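Local coordinates for protein NADH oxidoreductase (Mesorhizobium loti, PDB 3PI7) that probably binds NADPH and acts as an NAD(P)H-dependent oxidoreductase, perhaps a quinone reductase, at residues K161-K166 with Q233-L238; R256-I261 with H284-W289. All blocks are in the same frame, centred on the assembly; numbering follows the deposited sequence.

Contact 1 of 2, residues K161-K166 with Q233-L238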
loop_
_atom_site.group_PDB
_atom_site.type_symbol
_atom_site.label_atom_id
_atom_site.label_comp_id
_atom_site.label_asym_id
_atom_site.label_seq_id
_atom_site.Cartn_x
_atom_site.Cartn_y
_atom_site.Cartn_z
ATOM N N LYS A 161 -6.862 12.111 -12.638
ATOM C CA LYS A 161 -8.162 12.413 -13.260
ATOM C C LYS A 161 -9.227 11.407 -12.909
ATOM O O LYS A 161 -10.353 11.804 -12.636
ATOM C CB LYS A 161 -8.024 12.431 -14.782
ATOM C CG LYS A 161 -7.378 13.680 -15.326
ATOM C CD LYS A 161 -7.528 13.704 -16.850
ATOM C CE LYS A 161 -8.910 14.144 -17.302
ATOM N N GLN A 162 -8.886 10.103 -12.945
ATOM C CA GLN A 162 -9.841 9.045 -12.633
ATOM C C GLN A 162 -10.269 9.095 -11.165
ATOM O O GLN A 162 -11.395 8.715 -10.843
ATOM C CB GLN A 162 -9.268 7.661 -12.992
ATOM C CG GLN A 162 -9.153 7.417 -14.516
ATOM C CD GLN A 162 -10.380 7.848 -15.294
ATOM O OE1 GLN A 162 -11.478 7.308 -15.119
ATOM N NE2 GLN A 162 -10.229 8.863 -16.143
ATOM N N GLU A 163 -9.393 9.575 -10.279
ATOM C CA GLU A 163 -9.750 9.695 -8.872
ATOM C C GLU A 163 -10.759 10.846 -8.711
ATOM O O GLU A 163 -11.648 10.752 -7.868
ATOM C CB GLU A 163 -8.482 9.896 -8.027
ATOM C CG GLU A 163 -8.688 9.704 -6.532
ATOM C CD GLU A 163 -9.247 8.365 -6.070
ATOM O OE1 GLU A 163 -8.754 7.301 -6.518
ATOM O OE2 GLU A 163 -10.172 8.390 -5.228
ATOM N N GLY A 164 -10.639 11.889 -9.543
ATOM C CA GLY A 164 -11.603 12.985 -9.584
ATOM C C GLY A 164 -11.430 14.144 -8.628
ATOM O O GLY A 164 -12.095 15.172 -8.794
ATOM N N GLU A 165 -10.524 14.019 -7.655
ATOM C CA GLU A 165 -10.238 15.094 -6.707
ATOM C C GLU A 165 -9.322 16.122 -7.387
ATOM O O GLU A 165 -8.359 15.724 -8.035
ATOM C CB GLU A 165 -9.591 14.504 -5.446
ATOM C CG GLU A 165 -9.697 15.428 -4.258
ATOM C CD GLU A 165 -11.100 15.894 -3.905
ATOM O OE1 GLU A 165 -12.019 15.047 -3.795
ATOM O OE2 GLU A 165 -11.283 17.127 -3.785
ATOM N N LYS A 166 -9.661 17.434 -7.328
ATOM C CA LYS A 166 -8.858 18.427 -8.016
ATOM C C LYS A 166 -7.434 18.518 -7.456
ATOM O O LYS A 166 -6.476 18.573 -8.236
ATOM C CB LYS A 166 -9.547 19.808 -8.030
ATOM C CG LYS A 166 -10.780 19.837 -8.948
ATOM C CD LYS A 166 -10.479 19.519 -10.448
ATOM C CE LYS A 166 -11.733 19.287 -11.263
ATOM N NZ LYS A 166 -11.443 19.226 -12.716
ATOM N N GLN A 233 -7.701 18.560 0.530
ATOM C CA GLN A 233 -8.204 17.165 0.590
ATOM C C GLN A 233 -7.767 16.306 -0.628
ATOM O O GLN A 233 -8.609 15.656 -1.271
ATOM C CB GLN A 233 -9.734 17.169 0.695
ATOM C CG GLN A 233 -10.251 17.845 1.965
ATOM C CD GLN A 233 -10.076 16.952 3.164
ATOM O OE1 GLN A 233 -9.162 17.123 3.971
ATOM N NE2 GLN A 233 -10.905 15.933 3.264
ATOM N N PRO A 234 -6.473 16.289 -0.987
ATOM C CA PRO A 234 -6.054 15.429 -2.113
ATOM C C PRO A 234 -6.146 13.947 -1.784
ATOM O O PRO A 234 -5.986 13.559 -0.628
ATOM C CB PRO A 234 -4.565 15.806 -2.291
ATOM C CG PRO A 234 -4.124 16.198 -0.915
ATOM C CD PRO A 234 -5.306 16.967 -0.371
ATOM N N ARG A 235 -6.329 13.127 -2.796
ATOM C CA ARG A 235 -6.330 11.688 -2.564
ATOM C C ARG A 235 -5.158 11.017 -3.248
ATOM O O ARG A 235 -4.710 9.979 -2.774
ATOM C CB ARG A 235 -7.664 11.067 -2.988
ATOM C CG ARG A 235 -8.737 11.257 -1.886
ATOM C CD ARG A 235 -9.982 10.402 -2.096
ATOM N NE ARG A 235 -10.626 10.581 -3.400
ATOM C CZ ARG A 235 -11.423 11.598 -3.727
ATOM N NH1 ARG A 235 -11.674 12.566 -2.850
ATOM N NH2 ARG A 235 -11.970 11.660 -4.934
ATOM N N ILE A 236 -4.613 11.611 -4.315
ATOM C CA ILE A 236 -3.493 10.968 -4.983
ATOM C C ILE A 236 -2.225 11.604 -4.596
ATOM O O ILE A 236 -2.107 12.815 -4.677
ATOM C CB ILE A 236 -3.635 10.973 -6.535
ATOM C CG1 ILE A 236 -4.957 10.294 -6.960
ATOM C CG2 ILE A 236 -2.418 10.347 -7.235
ATOM C CD1 ILE A 236 -5.027 8.707 -6.622
ATOM N N PHE A 237 -1.241 10.765 -4.217
ATOM C CA PHE A 237 0.097 11.258 -3.905
ATOM C C PHE A 237 1.070 10.505 -4.795
ATOM O O PHE A 237 1.236 9.291 -4.642
ATOM C CB PHE A 237 0.379 11.053 -2.402
ATOM C CG PHE A 237 1.808 11.208 -1.938
ATOM C CD1 PHE A 237 2.672 12.122 -2.557
ATOM C CD2 PHE A 237 2.293 10.458 -0.877
ATOM C CE1 PHE A 237 3.997 12.247 -2.136
ATOM C CE2 PHE A 237 3.610 10.629 -0.419
ATOM C CZ PHE A 237 4.439 11.545 -1.029
ATOM N N LEU A 238 1.708 11.233 -5.729
ATOM C CA LEU A 238 2.690 10.672 -6.661
ATOM C C LEU A 238 4.036 10.937 -6.039
ATOM O O LEU A 238 4.443 12.096 -5.894
ATOM C CB LEU A 238 2.550 11.284 -8.080
ATOM C CG LEU A 238 1.148 11.188 -8.703
ATOM C CD1 LEU A 238 1.115 11.873 -10.093
ATOM C CD2 LEU A 238 0.724 9.741 -8.844
#

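Contact 2 of 2, residues R256-I261 with H284-W289. With PO4 (phosphate ion), chain F.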
loop_
_atom_site.group_PDB
_atom_site.type_symbol
_atom_site.label_atom_id
_atom_site.label_comp_id
_atom_site.label_asym_id
_atom_site.label_seq_id
_atom_site.Cartn_x
_atom_site.Cartn_y
_atom_site.Cartn_z
ATOM N N ARG A 256 -8.836 7.688 2.222
ATOM C CA ARG A 256 -8.831 7.098 0.893
ATOM C C ARG A 256 -7.618 7.549 0.071
ATOM O O ARG A 256 -7.583 7.320 -1.131
ATOM C CB ARG A 256 -10.146 7.377 0.150
ATOM C CG ARG A 256 -11.357 6.921 0.944
ATOM C CD ARG A 256 -12.623 6.792 0.131
ATOM N NE ARG A 256 -13.690 6.255 0.988
ATOM C CZ ARG A 256 -13.858 4.962 1.254
ATOM N NH1 ARG A 256 -13.052 4.052 0.711
ATOM N NH2 ARG A 256 -14.825 4.566 2.072
ATOM N N ALA A 257 -6.606 8.116 0.731
ATOM C CA ALA A 257 -5.386 8.526 0.072
ATOM C C ALA A 257 -4.644 7.340 -0.497
ATOM O O ALA A 257 -4.635 6.263 0.102
ATOM C CB ALA A 257 -4.491 9.254 1.033
ATOM N N ARG A 258 -4.079 7.541 -1.693
ATOM C CA ARG A 258 -3.274 6.529 -2.390
ATOM C C ARG A 258 -1.858 7.072 -2.537
ATOM O O ARG A 258 -1.644 8.137 -3.157
ATOM C CB ARG A 258 -3.866 6.211 -3.764
ATOM C CG ARG A 258 -5.203 5.488 -3.691
ATOM C CD ARG A 258 -5.848 5.457 -5.051
ATOM N NE ARG A 258 -5.045 4.749 -6.042
ATOM C CZ ARG A 258 -5.284 4.796 -7.352
ATOM N NH1 ARG A 258 -6.279 5.536 -7.826
ATOM N NH2 ARG A 258 -4.523 4.115 -8.196
ATOM N N TRP A 259 -0.909 6.376 -1.936
ATOM C CA TRP A 259 0.511 6.743 -1.996
ATOM C C TRP A 259 1.071 5.929 -3.124
ATOM O O TRP A 259 1.086 4.698 -3.030
ATOM C CB TRP A 259 1.139 6.397 -0.649
ATOM C CG TRP A 259 2.606 6.652 -0.460
ATOM C CD1 TRP A 259 3.490 7.229 -1.330
ATOM C CD2 TRP A 259 3.318 6.429 0.756
ATOM N NE1 TRP A 259 4.729 7.340 -0.733
ATOM C CE2 TRP A 259 4.658 6.808 0.534
ATOM C CE3 TRP A 259 2.975 5.823 1.984
ATOM C CZ2 TRP A 259 5.637 6.690 1.535
ATOM C CZ3 TRP A 259 3.942 5.709 2.973
ATOM C CH2 TRP A 259 5.241 6.173 2.762
ATOM N N ILE A 260 1.361 6.595 -4.243
ATOM C CA ILE A 260 1.813 5.937 -5.471
ATOM C C ILE A 260 3.290 6.210 -5.650
ATOM O O ILE A 260 3.695 7.324 -5.955
ATOM C CB ILE A 260 0.988 6.388 -6.691
ATOM C CG1 ILE A 260 -0.511 6.129 -6.436
ATOM C CG2 ILE A 260 1.499 5.651 -7.965
ATOM C CD1 ILE A 260 -1.470 6.570 -7.529
ATOM N N ILE A 261 4.091 5.199 -5.360
ATOM C CA ILE A 261 5.550 5.349 -5.371
ATOM C C ILE A 261 6.062 5.048 -6.772
ATOM O O ILE A 261 5.781 3.972 -7.293
ATOM C CB ILE A 261 6.167 4.402 -4.306
ATOM C CG1 ILE A 261 5.798 4.920 -2.895
ATOM C CG2 ILE A 261 7.692 4.319 -4.505
ATOM C CD1 ILE A 261 6.255 4.069 -1.662
ATOM N N HIS A 284 -4.160 3.511 0.824
ATOM C CA HIS A 284 -3.504 2.470 0.040
ATOM C C HIS A 284 -2.115 2.902 -0.313
ATOM O O HIS A 284 -1.848 4.097 -0.447
ATOM C CB HIS A 284 -4.273 2.224 -1.275
ATOM C CG HIS A 284 -5.402 1.276 -1.151
ATOM N ND1 HIS A 284 -6.635 1.676 -0.631
ATOM C CD2 HIS A 284 -5.462 -0.035 -1.471
ATOM C CE1 HIS A 284 -7.399 0.587 -0.624
ATOM N NE2 HIS A 284 -6.746 -0.467 -1.115
ATOM N N ILE A 285 -1.240 1.948 -0.507
ATOM C CA ILE A 285 0.131 2.235 -0.947
ATOM C C ILE A 285 0.408 1.331 -2.128
ATOM O O ILE A 285 0.236 0.121 -2.033
ATOM C CB ILE A 285 1.211 2.055 0.174
ATOM C CG1 ILE A 285 0.762 2.717 1.495
ATOM C CG2 ILE A 285 2.609 2.582 -0.295
ATOM C CD1 ILE A 285 1.674 2.467 2.702
ATOM N N GLU A 286 0.877 1.912 -3.232
ATOM C CA GLU A 286 1.147 1.122 -4.426
ATOM C C GLU A 286 2.356 1.697 -5.153
ATOM O O GLU A 286 2.921 2.691 -4.702
ATOM C CB GLU A 286 -0.086 1.142 -5.342
ATOM C CG GLU A 286 -0.532 2.545 -5.676
ATOM C CD GLU A 286 -1.898 2.652 -6.327
ATOM O OE1 GLU A 286 -1.956 2.616 -7.577
ATOM O OE2 GLU A 286 -2.897 2.831 -5.596
ATOM N N GLY A 287 2.714 1.071 -6.270
ATOM C CA GLY A 287 3.799 1.567 -7.099
ATOM C C GLY A 287 3.316 1.866 -8.502
ATOM O O GLY A 287 2.244 1.428 -8.919
ATOM N N PHE A 288 4.100 2.632 -9.223
ATOM C CA PHE A 288 3.823 2.878 -10.615
ATOM C C PHE A 288 5.117 2.658 -11.366
ATOM O O PHE A 288 6.134 3.238 -10.989
ATOM C CB PHE A 288 3.299 4.316 -10.852
ATOM C CG PHE A 288 3.075 4.541 -12.326
ATOM C CD1 PHE A 288 4.110 4.995 -13.143
ATOM C CD2 PHE A 288 1.851 4.240 -12.911
ATOM C CE1 PHE A 288 3.910 5.178 -14.510
ATOM C CE2 PHE A 288 1.658 4.415 -14.291
ATOM C CZ PHE A 288 2.700 4.851 -15.076
ATOM N N TRP A 289 5.042 1.918 -12.477
ATOM C CA TRP A 289 6.171 1.636 -13.342
ATOM C C TRP A 289 5.693 1.765 -14.773
ATOM O O TRP A 289 4.761 1.075 -15.165
ATOM C CB TRP A 289 6.709 0.237 -13.042
ATOM C CG TRP A 289 7.954 -0.153 -13.779
ATOM C CD1 TRP A 289 8.865 0.665 -14.380
ATOM C CD2 TRP A 289 8.447 -1.486 -13.926
ATOM N NE1 TRP A 289 9.875 -0.090 -14.943
ATOM C CE2 TRP A 289 9.622 -1.417 -14.705
ATOM C CE3 TRP A 289 7.969 -2.742 -13.531
ATOM C CZ2 TRP A 289 10.380 -2.555 -15.011
ATOM C CZ3 TRP A 289 8.713 -3.870 -13.839
ATOM C CH2 TRP A 289 9.898 -3.770 -14.580
HETATM P P PO4 F . -16.388 7.836 3.260
HETATM O O1 PO4 F . -15.213 8.281 2.291
HETATM O O2 PO4 F . -16.344 8.577 4.656
HETATM O O3 PO4 F . -16.221 6.309 3.575
HETATM O O4 PO4 F . -17.761 8.131 2.552
#

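Contact 1 of 2, residues K161-K166 with Q233-L238
Both glutamates that grip Arg235 share one shape. Glu163 has CG anti to its N (chi1 -166°) and Glu165 does the same (chi1 -160°), and each chain bends at chi2, which brings a carboxylate oxygen to the arginine, the planes nearly upright to each other. Arg235 bends at chi3 to present its guanidinium between them. Its NE meets Glu163 OE2 at 2.9 Å in a nearly straight salt bridge, in the guanidinium plane and on the anti side of the carboxylate. Its NH2 bonds the backbone O of Glu163 at 3.1 Å, so the same residue is held by two nitrogens. NH1 reaches Glu165 OE1 at 2.7 Å, tilted from the guanidinium plane. Glu165 CB lies over one guanidinium face. These three bonds fix the rotation of the group, and the two carboxylates would probably offset its charge. Next to the salt bridge, Ile236 CG1 packs against Glu163 CB at 3.7 Å. Gly164, with positive phi, turns the chain out of helix 148-163 and leads to Glu165. The arrangement is a salt-bridge network that joins the end of this helix to the start of strand 236-239, within the parallel-sheet Rossmann fold of this family.

Contact 2 of 2, residues R256-I261 with H284-W289
A two-pronged salt bridge lies across one face of a parallel strand pair, between Arg258 and Glu286, which are not directly paired. Arg258 NE meets Glu286 OE2 at 2.9 Å and NH2 meets OE1 of the same residue at 3.0 Å. Both oxygens are met on the syn side and lie in the guanidinium plane, but the carboxylate is tilted 31° against it. Glu286 CG sits between the backbone N and the carbonyl carbon (chi1 55°), which swings the carboxylate over to strand 258-261. On the way its CG lies alongside Ile260 CG1 at 3.7 Å. On this face too, Phe288 CB closes against Ile260 CG2 at 3.7 Å. With an alanine at Arg258, the Glu286 carboxylate is likely to lose its charged mate and to turn more freely.

The backbones run in parallel register, with Arg258 beside His284 and Ile261 beside Gly287. Trp259 N bonds His284 O, and Trp259 O takes Glu286 N at 2.8 Å. Ile261 N then bonds Glu286 O, and Ile261 O receives Phe288 N. On the other face, Ile285 CD1 meets Trp259 CE3 at 3.7 Å. Ile285 CG2 and Ile261 CD1 lie over one face of the indole, whose NE1 is hydrogen-bonded to Asp239 OD2.

At the start of 256-261, Arg256 holds a phosphate ion, probably from the crystallisation liquor, through NE to O1 (2.8 Å) and NH2 to O3. Separately, its NH2 forms a salt bridge with Glu292 of the second subunit. The Arg258-Glu286 charges thus pair beside Ile260 on one face, while the other is mostly apolar, its indole N-H satisfied by Asp239.

Contact 1 closes before contact 2 opens along the chain, and their centres lie 11 Å apart. Both reach one six-stranded parallel sheet, ordered 212-215, 191-196, 167-170, 236-239, 258-261, 284-287. Strand 236-239 of contact 1 is the neighbour of strand 258-261 of contact 2. Arg235 O to Arg258 N and Phe237 O to Ile260 N, each 2.7 Å, are probable hydrogen bonds between them. Phe237 stacks on Trp259. Helix 148-163, which enters contact 1, also packs on Ile260 and Phe288. Contact 1 ties this helix to the sheet; contact 2 adds the outermost strand, 284-287, whose Ile285 backbone is hydrogen-bonded to the second subunit. Together they join three neighbouring strands at one side of the Rossmann sheet, whose domain probably binds NADPH.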